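Local coordinates for protein alternansucrase (Leuconostoc mesenteroides, PDB 6HVG) that belongs to glycoside hydrolase family 70, a family of large multidomain proteins built round a TIM-type barrel, and carries a bound calcium ion, at residues L535-D540 with N551-G556; H542-T547 with V1169-R1174; N844-A849 with I952-S957; Q1087-G1092 with R1115-F1120. All coordinates share one frame; numbering follows the deposited sequence.

Contact 1: residues L535-D540 with N551-G556; sequences LAYQDD and NNRKLG
Asp-539 and Arg-553 both carry CG anti to their own carbonyl carbon (chi1 -70° and -61°). Beyond CG the arginine chain runs extended to NE, and the two side chains slide past each other in opposite directions. This brings Arg-553 NH1 to Asp-539 OD1 at 2.5 Å, a salt bridge. The carboxylate and guanidinium planes stand 39° apart, so the ions meet obliquely. The other oxygen, Asp-539 OD2, takes a weak hydrogen bond from the backbone N of Asn-551 at 3.3 Å. The carboxylate grips the arginine through OD1, which Ser-549 OG also meets, and only weakly touches the loop backbone.

Tyr-537 CB lies over one face of the guanidinium, offset toward its rim, and is 3.7 Å from Arg-553 NH2. The Tyr-537 ring leads away and packs on side chains of the neighbouring strands, such as Val-1170. Gln-538 also turns away, and its NE2 gives a hydrogen bond to Ala-536 O at 2.9 Å.

Outside the two segments, Arg-553 NE binds Met-1248 O, and NH2 binds Thr-547 O and Ala-1245 O. These bonds fix the rotation of the guanidinium. Further along, Gly-556 N binds the calcium ligand Glu-575. The contact ties a loop back to strand 534-537 of a six-stranded antiparallel sheet and to the residues that follow it, consistent with domain B of family 70 proteins.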
loop_
_atom_site.group_PDB
_atom_site.type_symbol
_atom_site.label_atom_id
_atom_site.label_comp_id
_atom_site.label_asym_id
_atom_site.label_seq_id
_atom_site.Cartn_x
_atom_site.Cartn_y
_atom_site.Cartn_z
ATOM N N LEU A 535 -4.704 -4.589 13.018
ATOM C CA LEU A 535 -5.474 -4.977 14.180
ATOM C C LEU A 535 -5.533 -3.812 15.157
ATOM O O LEU A 535 -4.510 -3.247 15.492
ATOM C CB LEU A 535 -4.800 -6.130 14.892
ATOM C CG LEU A 535 -4.688 -7.436 14.113
ATOM C CD1 LEU A 535 -3.917 -8.467 14.932
ATOM C CD2 LEU A 535 -6.065 -7.940 13.766
ATOM N N ALA A 536 -6.734 -3.439 15.600
ATOM C CA ALA A 536 -6.868 -2.408 16.616
ATOM C C ALA A 536 -7.009 -3.077 17.983
ATOM O O ALA A 536 -7.851 -3.945 18.161
ATOM C CB ALA A 536 -8.065 -1.535 16.334
ATOM N N TYR A 537 -6.192 -2.666 18.945
ATOM C CA TYR A 537 -6.274 -3.197 20.284
ATOM C C TYR A 537 -7.465 -2.600 21.024
ATOM O O TYR A 537 -7.826 -1.439 20.811
ATOM C CB TYR A 537 -5.002 -2.917 21.084
ATOM C CG TYR A 537 -3.718 -3.473 20.507
ATOM C CD1 TYR A 537 -3.708 -4.535 19.642
ATOM C CD2 TYR A 537 -2.490 -2.919 20.854
ATOM C CE1 TYR A 537 -2.515 -5.012 19.093
ATOM C CE2 TYR A 537 -1.302 -3.414 20.338
ATOM C CZ TYR A 537 -1.330 -4.459 19.456
ATOM O OH TYR A 537 -0.174 -4.930 18.931
ATOM N N GLN A 538 -8.053 -3.396 21.926
ATOM C CA GLN A 538 -9.252 -2.981 22.664
ATOM C C GLN A 538 -9.022 -2.888 24.164
ATOM O O GLN A 538 -8.129 -3.531 24.706
ATOM C CB GLN A 538 -10.393 -3.939 22.370
ATOM C CG GLN A 538 -10.616 -4.210 20.891
ATOM C CD GLN A 538 -11.043 -2.986 20.108
ATOM O OE1 GLN A 538 -11.899 -2.223 20.530
ATOM N NE2 GLN A 538 -10.424 -2.788 18.957
ATOM N N ASP A 539 -9.823 -2.052 24.818
ATOM C CA ASP A 539 -9.841 -1.940 26.288
ATOM C C ASP A 539 -10.724 -3.022 26.852
ATOM O O ASP A 539 -11.943 -2.922 26.758
ATOM C CB ASP A 539 -10.376 -0.577 26.734
ATOM C CG ASP A 539 -9.425 0.561 26.428
ATOM O OD1 ASP A 539 -8.242 0.316 26.109
ATOM O OD2 ASP A 539 -9.863 1.717 26.535
ATOM N N ASP A 540 -10.099 -4.033 27.458
ATOM C CA ASP A 540 -10.794 -5.223 27.917
ATOM C C ASP A 540 -10.201 -5.650 29.268
ATOM O O ASP A 540 -9.363 -6.555 29.349
ATOM C CB ASP A 540 -10.665 -6.305 26.840
ATOM C CG ASP A 540 -11.280 -7.648 27.238
ATOM O OD1 ASP A 540 -12.006 -7.743 28.270
ATOM O OD2 ASP A 540 -11.033 -8.611 26.472
ATOM N N ASN A 551 -9.218 4.063 28.706
ATOM C CA ASN A 551 -10.145 4.817 27.856
ATOM C C ASN A 551 -9.480 5.909 27.019
ATOM O O ASN A 551 -9.965 7.028 26.918
ATOM C CB ASN A 551 -11.331 5.365 28.654
ATOM C CG ASN A 551 -12.537 5.680 27.758
ATOM O OD1 ASN A 551 -12.738 5.042 26.714
ATOM N ND2 ASN A 551 -13.328 6.681 28.148
ATOM N N ASN A 552 -8.364 5.545 26.401
ATOM C CA ASN A 552 -7.674 6.402 25.471
ATOM C C ASN A 552 -7.918 5.783 24.097
ATOM O O ASN A 552 -9.050 5.430 23.781
ATOM C CB ASN A 552 -6.204 6.490 25.845
ATOM C CG ASN A 552 -5.992 7.315 27.097
ATOM O OD1 ASN A 552 -6.259 8.510 27.107
ATOM N ND2 ASN A 552 -5.511 6.688 28.148
ATOM N N ARG A 553 -6.877 5.661 23.278
ATOM C CA ARG A 553 -7.007 5.137 21.925
ATOM C C ARG A 553 -8.105 5.792 21.074
ATOM O O ARG A 553 -8.907 5.097 20.460
ATOM C CB ARG A 553 -7.227 3.622 21.962
ATOM C CG ARG A 553 -6.089 2.845 22.607
ATOM C CD ARG A 553 -6.457 1.393 22.697
ATOM N NE ARG A 553 -5.323 0.570 23.100
ATOM C CZ ARG A 553 -5.375 -0.416 23.993
ATOM N NH1 ARG A 553 -6.520 -0.721 24.593
ATOM N NH2 ARG A 553 -4.272 -1.098 24.280
ATOM N N LYS A 554 -8.124 7.120 21.018
ATOM C CA LYS A 554 -8.940 7.848 20.033
ATOM C C LYS A 554 -8.244 7.789 18.695
ATOM O O LYS A 554 -7.130 8.295 18.542
ATOM C CB LYS A 554 -9.133 9.306 20.418
ATOM C CG LYS A 554 -9.825 9.484 21.761
ATOM C CD LYS A 554 -9.447 10.795 22.401
ATOM C CE LYS A 554 -9.915 10.893 23.849
ATOM N NZ LYS A 554 -11.263 11.506 23.885
ATOM N N LEU A 555 -8.900 7.163 17.733
ATOM C CA LEU A 555 -8.302 6.927 16.442
ATOM C C LEU A 555 -8.698 7.981 15.434
ATOM O O LEU A 555 -9.823 8.488 15.462
ATOM C CB LEU A 555 -8.765 5.578 15.951
ATOM C CG LEU A 555 -8.465 4.379 16.871
ATOM C CD1 LEU A 555 -8.888 3.060 16.228
ATOM C CD2 LEU A 555 -7.013 4.297 17.279
ATOM N N GLY A 556 -7.755 8.360 14.575
ATOM C CA GLY A 556 -8.052 9.219 13.423
ATOM C C GLY A 556 -8.263 10.667 13.785
ATOM O O GLY A 556 -9.008 11.357 13.108
#

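Contact 2: residues H542-T547 with V1169-R1174; sequences HRTPNT and VVTATR
Thr-547 and Val-1170 bring the backbones closest, with CA atoms 5.9 Å apart. Residues 1169-1174 are extended, in the middle of strand 1166-1175. Residues 545-547 form a short 3-10 turn, closed by the bond from Thr-547 N to Thr-544 O at 3.1 Å. The turn brings Thr-544 and Thr-547 together beside the start of the strand segment.

Both hydroxyls reach the same acceptor. Thr-544 OG1 gives a hydrogen bond to Val-1169 O at 2.6 Å. It lies anti to its backbone N (chi1 -177°) and approaches tilted 25° from the carbonyl plane. Thr-547 OG1 adds a weak bond to Val-1169 O at 3.3 Å. The Thr-547 methyl crosses Val-1170 at a slant, CG2 being 3.9 Å from Val-1170 CG1.

Thr-544 CG2 turns to Thr-1171, and these two side chains cross obliquely. The Arg-543 and Thr-1171 side chains cross at about a right angle, with Arg-543 NH2 3.7 Å from Thr-1171 CG2. The polar ends look outside the two segments. Asp-540 OD2 makes a salt bridge with Arg-543 NE and a hydrogen bond with Thr-1171 OG1. Arg-543 NH2 also binds Asn-1189 O.

Thr-1171 pairs by backbone with Gln-538, but at Val-1169 the carbonyl is met by side-chain hydroxyls. The chemistry implies that the carbonyl of buried Val-1169 is held mainly by Thr-544, with Thr-547 a weak second donor and methyl packing around the bonds.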
loop_
_atom_site.group_PDB
_atom_site.type_symbol
_atom_site.label_atom_id
_atom_site.label_comp_id
_atom_site.label_asym_id
_atom_site.label_seq_id
_atom_site.Cartn_x
_atom_site.Cartn_y
_atom_site.Cartn_z
ATOM N N HIS A 542 -11.470 -7.322 31.764
ATOM C CA HIS A 542 -11.736 -8.684 32.234
ATOM C C HIS A 542 -10.656 -9.700 31.795
ATOM O O HIS A 542 -10.142 -10.460 32.617
ATOM C CB HIS A 542 -13.122 -9.157 31.790
ATOM C CG HIS A 542 -13.569 -10.418 32.470
ATOM N ND1 HIS A 542 -13.627 -11.641 31.825
ATOM C CD2 HIS A 542 -13.941 -10.655 33.756
ATOM C CE1 HIS A 542 -14.018 -12.571 32.677
ATOM N NE2 HIS A 542 -14.213 -12.001 33.856
ATOM N N ARG A 543 -10.304 -9.700 30.511
ATOM C CA ARG A 543 -9.412 -10.713 29.950
ATOM C C ARG A 543 -7.967 -10.275 29.766
ATOM O O ARG A 543 -7.057 -11.111 29.785
ATOM C CB ARG A 543 -9.930 -11.165 28.595
ATOM C CG ARG A 543 -11.275 -11.879 28.662
ATOM C CD ARG A 543 -11.697 -12.415 27.310
ATOM N NE ARG A 543 -11.883 -11.319 26.376
ATOM C CZ ARG A 543 -12.253 -11.455 25.112
ATOM N NH1 ARG A 543 -12.503 -12.643 24.593
ATOM N NH2 ARG A 543 -12.366 -10.376 24.354
ATOM N N THR A 544 -7.735 -8.980 29.587
ATOM C CA THR A 544 -6.417 -8.514 29.166
ATOM C C THR A 544 -6.116 -7.141 29.784
ATOM O O THR A 544 -5.831 -6.171 29.095
ATOM C CB THR A 544 -6.326 -8.548 27.619
ATOM O OG1 THR A 544 -5.029 -8.154 27.208
ATOM C CG2 THR A 544 -7.316 -7.641 26.983
ATOM N N PRO A 545 -6.171 -7.071 31.118
ATOM C CA PRO A 545 -6.066 -5.787 31.803
ATOM C C PRO A 545 -4.699 -5.067 31.637
ATOM O O PRO A 545 -4.662 -3.850 31.701
ATOM C CB PRO A 545 -6.335 -6.154 33.266
ATOM C CG PRO A 545 -5.862 -7.560 33.386
ATOM C CD PRO A 545 -6.117 -8.208 32.058
ATOM N N ASN A 546 -3.604 -5.801 31.434
ATOM C CA ASN A 546 -2.277 -5.172 31.231
ATOM C C ASN A 546 -2.248 -4.285 29.993
ATOM O O ASN A 546 -1.471 -3.341 29.891
ATOM C CB ASN A 546 -1.173 -6.234 31.080
ATOM C CG ASN A 546 -1.086 -7.166 32.275
ATOM O OD1 ASN A 546 -1.685 -6.913 33.319
ATOM N ND2 ASN A 546 -0.326 -8.227 32.129
ATOM N N THR A 547 -3.119 -4.627 29.054
ATOM C CA THR A 547 -3.209 -4.028 27.747
ATOM C C THR A 547 -4.252 -2.918 27.677
ATOM O O THR A 547 -4.400 -2.267 26.654
ATOM C CB THR A 547 -3.543 -5.149 26.776
ATOM O OG1 THR A 547 -2.344 -5.917 26.578
ATOM C CG2 THR A 547 -4.079 -4.620 25.441
ATOM N N VAL A 1169 -0.451 -10.390 25.483
ATOM C CA VAL A 1169 -1.707 -10.832 24.915
ATOM C C VAL A 1169 -2.640 -9.642 24.912
ATOM O O VAL A 1169 -2.967 -9.110 25.961
ATOM C CB VAL A 1169 -2.330 -12.021 25.683
ATOM C CG1 VAL A 1169 -3.695 -12.374 25.119
ATOM C CG2 VAL A 1169 -1.421 -13.231 25.602
ATOM N N VAL A 1170 -3.055 -9.235 23.717
ATOM C CA VAL A 1170 -3.977 -8.110 23.528
ATOM C C VAL A 1170 -5.338 -8.645 23.086
ATOM O O VAL A 1170 -5.440 -9.796 22.651
ATOM C CB VAL A 1170 -3.469 -7.115 22.431
ATOM C CG1 VAL A 1170 -2.064 -6.626 22.739
ATOM C CG2 VAL A 1170 -3.528 -7.743 21.031
ATOM N N THR A 1171 -6.366 -7.804 23.205
ATOM C CA THR A 1171 -7.674 -8.062 22.607
ATOM C C THR A 1171 -7.768 -7.240 21.319
ATOM O O THR A 1171 -7.709 -6.011 21.359
ATOM C CB THR A 1171 -8.819 -7.671 23.558
ATOM O OG1 THR A 1171 -8.833 -8.552 24.671
ATOM C CG2 THR A 1171 -10.154 -7.797 22.866
ATOM N N ALA A 1172 -7.948 -7.912 20.188
ATOM C CA ALA A 1172 -7.757 -7.282 18.900
ATOM C C ALA A 1172 -8.919 -7.469 17.956
ATOM O O ALA A 1172 -9.533 -8.531 17.912
ATOM C CB ALA A 1172 -6.481 -7.804 18.249
ATOM N N THR A 1173 -9.186 -6.436 17.171
ATOM C CA THR A 1173 -10.178 -6.468 16.110
ATOM C C THR A 1173 -9.508 -6.114 14.792
ATOM O O THR A 1173 -8.669 -5.220 14.747
ATOM C CB THR A 1173 -11.285 -5.442 16.387
ATOM O OG1 THR A 1173 -11.895 -5.720 17.649
ATOM C CG2 THR A 1173 -12.349 -5.455 15.304
ATOM N N ARG A 1174 -9.869 -6.816 13.716
ATOM C CA ARG A 1174 -9.323 -6.556 12.375
ATOM C C ARG A 1174 -9.938 -5.312 11.784
ATOM O O ARG A 1174 -11.148 -5.202 11.689
ATOM C CB ARG A 1174 -9.571 -7.735 11.465
ATOM C CG ARG A 1174 -9.059 -7.595 10.049
ATOM C CD ARG A 1174 -7.555 -7.823 9.976
ATOM N NE ARG A 1174 -7.116 -7.866 8.598
ATOM C CZ ARG A 1174 -7.043 -6.795 7.812
ATOM N NH1 ARG A 1174 -7.344 -5.571 8.269
ATOM N NH2 ARG A 1174 -6.650 -6.942 6.555
#

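Contact 3: residues N844-A849 with I952-S957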
loop_
_atom_site.group_PDB
_atom_site.type_symbol
_atom_site.label_atom_id
_atom_site.label_comp_id
_atom_site.label_asym_id
_atom_site.label_seq_id
_atom_site.Cartn_x
_atom_site.Cartn_y
_atom_site.Cartn_z
ATOM N N ASN A 844 22.497 18.430 -11.773
ATOM C CA ASN A 844 23.251 19.200 -10.786
ATOM C C ASN A 844 23.730 20.604 -11.223
ATOM O O ASN A 844 23.533 21.583 -10.496
ATOM C CB ASN A 844 24.436 18.386 -10.264
ATOM C CG ASN A 844 25.099 19.035 -9.066
ATOM O OD1 ASN A 844 25.676 20.124 -9.172
ATOM N ND2 ASN A 844 25.046 18.358 -7.915
ATOM N N PRO A 845 24.358 20.718 -12.401
ATOM C CA PRO A 845 24.866 22.031 -12.791
ATOM C C PRO A 845 23.763 23.067 -12.966
ATOM O O PRO A 845 23.908 24.194 -12.502
ATOM C CB PRO A 845 25.588 21.749 -14.118
ATOM C CG PRO A 845 25.888 20.293 -14.071
ATOM C CD PRO A 845 24.684 19.698 -13.411
ATOM N N VAL A 846 22.670 22.685 -13.612
ATOM C CA VAL A 846 21.554 23.621 -13.867
ATOM C C VAL A 846 20.898 24.050 -12.559
ATOM O O VAL A 846 20.657 25.223 -12.329
ATOM C CB VAL A 846 20.459 23.017 -14.779
ATOM C CG1 VAL A 846 19.460 24.088 -15.196
ATOM C CG2 VAL A 846 21.086 22.384 -16.010
ATOM N N ILE A 847 20.645 23.095 -11.683
ATOM C CA ILE A 847 20.016 23.383 -10.410
ATOM C C ILE A 847 20.980 24.185 -9.516
ATOM O O ILE A 847 20.550 25.069 -8.791
ATOM C CB ILE A 847 19.571 22.085 -9.704
ATOM C CG1 ILE A 847 18.613 21.259 -10.586
ATOM C CG2 ILE A 847 18.892 22.408 -8.388
ATOM C CD1 ILE A 847 18.328 19.875 -10.042
ATOM N N SER A 848 22.284 23.882 -9.580
ATOM C CA SER A 848 23.296 24.617 -8.812
ATOM C C SER A 848 23.366 26.083 -9.240
ATOM O O SER A 848 23.520 26.982 -8.409
ATOM C CB SER A 848 24.670 23.967 -8.958
ATOM O OG SER A 848 24.667 22.640 -8.432
ATOM N N ALA A 849 23.243 26.311 -10.542
ATOM C CA ALA A 849 23.199 27.656 -11.093
ATOM C C ALA A 849 21.971 28.412 -10.630
ATOM O O ALA A 849 22.065 29.572 -10.183
ATOM C CB ALA A 849 23.230 27.605 -12.609
ATOM N N ILE A 952 21.067 21.532 -21.861
ATOM C CA ILE A 952 20.762 22.893 -21.428
ATOM C C ILE A 952 22.094 23.539 -21.099
ATOM O O ILE A 952 22.814 23.041 -20.254
ATOM C CB ILE A 952 19.864 22.932 -20.161
ATOM C CG1 ILE A 952 18.542 22.197 -20.398
ATOM C CG2 ILE A 952 19.566 24.373 -19.764
ATOM C CD1 ILE A 952 17.747 21.889 -19.145
ATOM N N ASP A 953 22.420 24.630 -21.786
ATOM C CA ASP A 953 23.633 25.385 -21.507
ATOM C C ASP A 953 23.451 26.205 -20.243
ATOM O O ASP A 953 22.386 26.745 -19.996
ATOM C CB ASP A 953 23.982 26.322 -22.665
ATOM C CG ASP A 953 24.445 25.579 -23.919
ATOM O OD1 ASP A 953 25.067 24.500 -23.806
ATOM O OD2 ASP A 953 24.199 26.100 -25.031
ATOM N N VAL A 954 24.516 26.287 -19.454
ATOM C CA VAL A 954 24.549 27.060 -18.209
ATOM C C VAL A 954 25.648 28.128 -18.310
ATOM O O VAL A 954 26.795 27.826 -18.646
ATOM C CB VAL A 954 24.832 26.131 -17.006
ATOM C CG1 VAL A 954 25.082 26.936 -15.742
ATOM C CG2 VAL A 954 23.683 25.149 -16.821
ATOM N N TYR A 955 25.299 29.372 -18.003
ATOM C CA TYR A 955 26.247 30.488 -18.116
ATOM C C TYR A 955 26.578 31.019 -16.731
ATOM O O TYR A 955 25.702 31.546 -16.037
ATOM C CB TYR A 955 25.663 31.586 -19.013
ATOM C CG TYR A 955 25.334 31.089 -20.404
ATOM C CD1 TYR A 955 26.344 30.779 -21.306
ATOM C CD2 TYR A 955 24.019 30.893 -20.808
ATOM C CE1 TYR A 955 26.063 30.289 -22.574
ATOM C CE2 TYR A 955 23.724 30.389 -22.070
ATOM C CZ TYR A 955 24.752 30.100 -22.947
ATOM O OH TYR A 955 24.478 29.636 -24.198
ATOM N N ASP A 956 27.841 30.889 -16.337
ATOM C CA ASP A 956 28.252 31.148 -14.941
ATOM C C ASP A 956 28.441 32.626 -14.633
ATOM O O ASP A 956 28.343 33.027 -13.470
ATOM C CB ASP A 956 29.537 30.380 -14.602
ATOM C CG ASP A 956 29.463 28.908 -15.003
ATOM O OD1 ASP A 956 28.371 28.312 -14.871
ATOM O OD2 ASP A 956 30.477 28.355 -15.480
ATOM N N SER A 957 28.702 33.427 -15.668
ATOM C CA SER A 957 28.894 34.869 -15.503
ATOM C C SER A 957 28.495 35.657 -16.768
ATOM O O SER A 957 28.237 35.064 -17.811
ATOM C CB SER A 957 30.354 35.123 -15.179
ATOM O OG SER A 957 31.188 34.522 -16.157
#
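Val-954 points its side chain at the helix and splits its two methyls between two helix residues. CG1 meets Ala-849 CB at 3.7 Å. CG2 meets Val-846 CG2 at 3.9 Å. The isopropyl group straddles the step between residues one turn apart on the helix, because CG1 is anti to the backbone N (chi1 171°) and CG2 anti to the carbonyl carbon. Val-846 and Val-954 are set at a slant, and Val-954 CG2 rests on both CG2 and CA of Val-846. The same Val-846 CG2 also reaches the branch of Ile-952, at 4.4 Å from its CB. Pro-845 contributes its backbone, its carbonyl C being 4.4 Å from Val-954 CG2.

The helix segment and the strand run in the same general sense, with axes 8.8 Å apart at their closest and 48° between their directions. The helix is the start of 844-857, which follows barrel strand 821-825. The strand belongs to a large antiparallel sheet, consistent with the all-beta domain C of family 70. The contact therefore packs a helix on a sheet.

Val-945 of the neighbouring strand 940-947 touches Val-846, Ile-952 and Val-954 and widens the apolar patch. Pro-808 of helix 807-814 touches Val-846 and Ile-952 as well. Asp-953, and Tyr-955 just past the strand, direct CB away from the helix, and Tyr-955 packs on Ala-943 and Ala-961.

Contact 4: residues Q1087-G1092 with R1115-F1120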
loop_
_atom_site.group_PDB
_atom_site.type_symbol
_atom_site.label_atom_id
_atom_site.label_comp_id
_atom_site.label_asym_id
_atom_site.label_seq_id
_atom_site.Cartn_x
_atom_site.Cartn_y
_atom_site.Cartn_z
ATOM N N GLN A 1087 17.644 9.799 12.345
ATOM C CA GLN A 1087 18.918 9.239 12.803
ATOM C C GLN A 1087 18.776 8.040 13.729
ATOM O O GLN A 1087 19.764 7.593 14.340
ATOM C CB GLN A 1087 19.714 10.317 13.518
ATOM C CG GLN A 1087 20.056 11.497 12.635
ATOM C CD GLN A 1087 20.971 11.105 11.515
ATOM O OE1 GLN A 1087 22.015 10.513 11.755
ATOM N NE2 GLN A 1087 20.591 11.436 10.283
ATOM N N TYR A 1088 17.574 7.476 13.795
ATOM C CA TYR A 1088 17.256 6.469 14.813
ATOM C C TYR A 1088 17.749 5.108 14.348
ATOM O O TYR A 1088 17.790 4.840 13.156
ATOM C CB TYR A 1088 15.765 6.492 15.072
ATOM C CG TYR A 1088 15.281 7.924 15.147
ATOM C CD1 TYR A 1088 15.610 8.727 16.223
ATOM C CD2 TYR A 1088 14.550 8.496 14.110
ATOM C CE1 TYR A 1088 15.205 10.036 16.284
ATOM C CE2 TYR A 1088 14.133 9.805 14.176
ATOM C CZ TYR A 1088 14.473 10.570 15.268
ATOM O OH TYR A 1088 14.101 11.890 15.354
ATOM N N ARG A 1089 18.161 4.265 15.278
ATOM C CA ARG A 1089 18.732 2.961 14.911
ATOM C C ARG A 1089 17.712 2.061 14.219
ATOM O O ARG A 1089 16.637 1.793 14.778
ATOM C CB ARG A 1089 19.276 2.214 16.127
ATOM C CG ARG A 1089 19.796 0.835 15.747
ATOM C CD ARG A 1089 20.657 0.221 16.816
ATOM N NE ARG A 1089 21.621 1.166 17.374
ATOM C CZ ARG A 1089 22.701 1.622 16.740
ATOM N NH1 ARG A 1089 22.993 1.236 15.502
ATOM N NH2 ARG A 1089 23.518 2.449 17.364
ATOM N N SER A 1090 18.082 1.563 13.041
ATOM C CA SER A 1090 17.186 0.728 12.263
ATOM C C SER A 1090 16.870 -0.589 12.966
ATOM O O SER A 1090 17.739 -1.193 13.619
ATOM C CB SER A 1090 17.771 0.430 10.896
ATOM O OG SER A 1090 16.985 -0.535 10.207
ATOM N N SER A 1091 15.617 -1.018 12.814
ATOM C CA SER A 1091 15.171 -2.325 13.282
ATOM C C SER A 1091 15.641 -3.431 12.332
ATOM O O SER A 1091 15.601 -4.611 12.686
ATOM C CB SER A 1091 13.652 -2.361 13.417
ATOM O OG SER A 1091 13.039 -1.975 12.203
ATOM N N GLY A 1092 16.078 -3.051 11.137
ATOM C CA GLY A 1092 16.832 -3.955 10.273
ATOM C C GLY A 1092 16.044 -5.132 9.717
ATOM O O GLY A 1092 14.909 -4.971 9.264
ATOM N N ARG A 1115 13.982 4.780 20.032
ATOM C CA ARG A 1115 13.821 6.154 19.531
ATOM C C ARG A 1115 14.988 7.062 19.924
ATOM O O ARG A 1115 15.215 8.087 19.276
ATOM C CB ARG A 1115 12.538 6.770 20.044
ATOM C CG ARG A 1115 11.324 5.896 19.837
ATOM C CD ARG A 1115 10.029 6.657 19.951
ATOM N NE ARG A 1115 9.941 7.324 21.220
ATOM C CZ ARG A 1115 9.029 8.240 21.494
ATOM N NH1 ARG A 1115 8.114 8.574 20.592
ATOM N NH2 ARG A 1115 9.033 8.813 22.686
ATOM N N TYR A 1116 15.713 6.712 20.986
ATOM C CA TYR A 1116 16.753 7.565 21.507
ATOM C C TYR A 1116 18.170 7.143 21.107
ATOM O O TYR A 1116 19.125 7.873 21.394
ATOM C CB TYR A 1116 16.659 7.616 23.017
ATOM C CG TYR A 1116 15.450 8.346 23.532
ATOM C CD1 TYR A 1116 14.235 7.704 23.647
ATOM C CD2 TYR A 1116 15.542 9.666 23.956
ATOM C CE1 TYR A 1116 13.123 8.358 24.138
ATOM C CE2 TYR A 1116 14.441 10.333 24.456
ATOM C CZ TYR A 1116 13.230 9.669 24.543
ATOM O OH TYR A 1116 12.135 10.341 25.028
ATOM N N ASP A 1117 18.322 5.978 20.475
ATOM C CA ASP A 1117 19.627 5.517 19.993
ATOM C C ASP A 1117 19.876 6.094 18.606
ATOM O O ASP A 1117 19.314 5.624 17.609
ATOM C CB ASP A 1117 19.656 3.996 19.937
ATOM C CG ASP A 1117 21.026 3.433 19.644
ATOM O OD1 ASP A 1117 21.901 4.181 19.208
ATOM O OD2 ASP A 1117 21.232 2.217 19.823
ATOM N N LEU A 1118 20.740 7.110 18.538
ATOM C CA LEU A 1118 21.090 7.767 17.273
ATOM C C LEU A 1118 22.507 7.388 16.767
ATOM O O LEU A 1118 23.098 8.092 15.943
ATOM C CB LEU A 1118 20.960 9.276 17.441
ATOM C CG LEU A 1118 19.502 9.801 17.406
ATOM C CD1 LEU A 1118 18.787 9.622 18.734
ATOM C CD2 LEU A 1118 19.443 11.263 16.986
ATOM N N GLY A 1119 23.016 6.253 17.236
ATOM C CA GLY A 1119 24.289 5.726 16.770
ATOM C C GLY A 1119 25.322 5.496 17.867
ATOM O O GLY A 1119 26.516 5.471 17.585
ATOM N N PHE A 1120 24.865 5.243 19.096
ATOM C CA PHE A 1120 25.789 5.028 20.201
ATOM C C PHE A 1120 26.506 3.697 20.094
ATOM O O PHE A 1120 26.041 2.784 19.423
ATOM C CB PHE A 1120 25.078 5.088 21.546
ATOM C CG PHE A 1120 24.458 6.423 21.852
ATOM C CD1 PHE A 1120 23.094 6.593 21.758
ATOM C CD2 PHE A 1120 25.238 7.509 22.245
ATOM C CE1 PHE A 1120 22.509 7.809 22.050
ATOM C CE2 PHE A 1120 24.657 8.735 22.540
ATOM C CZ PHE A 1120 23.288 8.885 22.431
#
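Arg-1089 reaches Asp-1117 with a chain that is extended at first and then bends at chi3 (-45°). The bend turns the guanidinium edge to the carboxylate. Arg-1089 NE binds Asp-1117 OD2 at 2.7 Å in a nearly straight hydrogen bond (174°), part of a salt bridge. The oxygen lies in the guanidinium plane, yet it is met from above the carboxylate plane. Arg-1089 NH2 makes a weak bond to Asp-1117 OD1 at 3.0 Å, and it also binds Asn-1128 O. Two bonds thus join the groups, but with their planes 71° apart the pair is far from coplanar.

Asp-1117 OD1 is taken up mainly by its own loop. Gly-1119 N at 3.1 Å and Phe-1120 N at 3.2 Å both give to this Asp-1117 oxygen. These bonds hold the carboxylate in place for the arginine. The backbones join too, with Arg-1089 N bound to Asp-1117 O at 2.9 Å.

Leu-1118 fills the apolar side, sending one methyl to each of two residues. CD2 lies 3.6 Å from Gln-1087 CB, and CD1 lies 4.1 Å from Tyr-1088 CD1. Gln-1087 bends at chi2 and carries its amide away, where NE2 binds Ala-1085 O. The Tyr-1088 hydroxyl binds Asp-1155 O. Leu-1138 of helix 1135-1147 packs on both Gln-1087 and Leu-1118.

Both segments lie in the long connection from barrel strand 1081-1083 to helix 1135-1147. Asp-1117 closes an Asx turn and a wider Asx motif, within a beta-to-alpha loop of the TIM-type barrel.

Overall arrangement
All four contacts lie within the family 70 range. Contacts 1 and 2 are neighbours, with centres 10 Å apart. They share the antiparallel sheet of strands 534-537 and 1166-1175, and they touch where Gln-538 NE2 packs 3.5 Å from Thr-1173 OG1. Their segments alternate along the chain. Contact 2 joins parts more than 600 residues apart, and contacts 3 and 4 are nested in that loop. Contact 4, in a barrel loop, is about 28 Å from contact 1 between centres. Contact 3 is about 60 Å from contact 2 and across the chain's centre. The sheet of contacts 1 and 2 is thus built from distant sequence, with barrel and beta-rich parts inserted between.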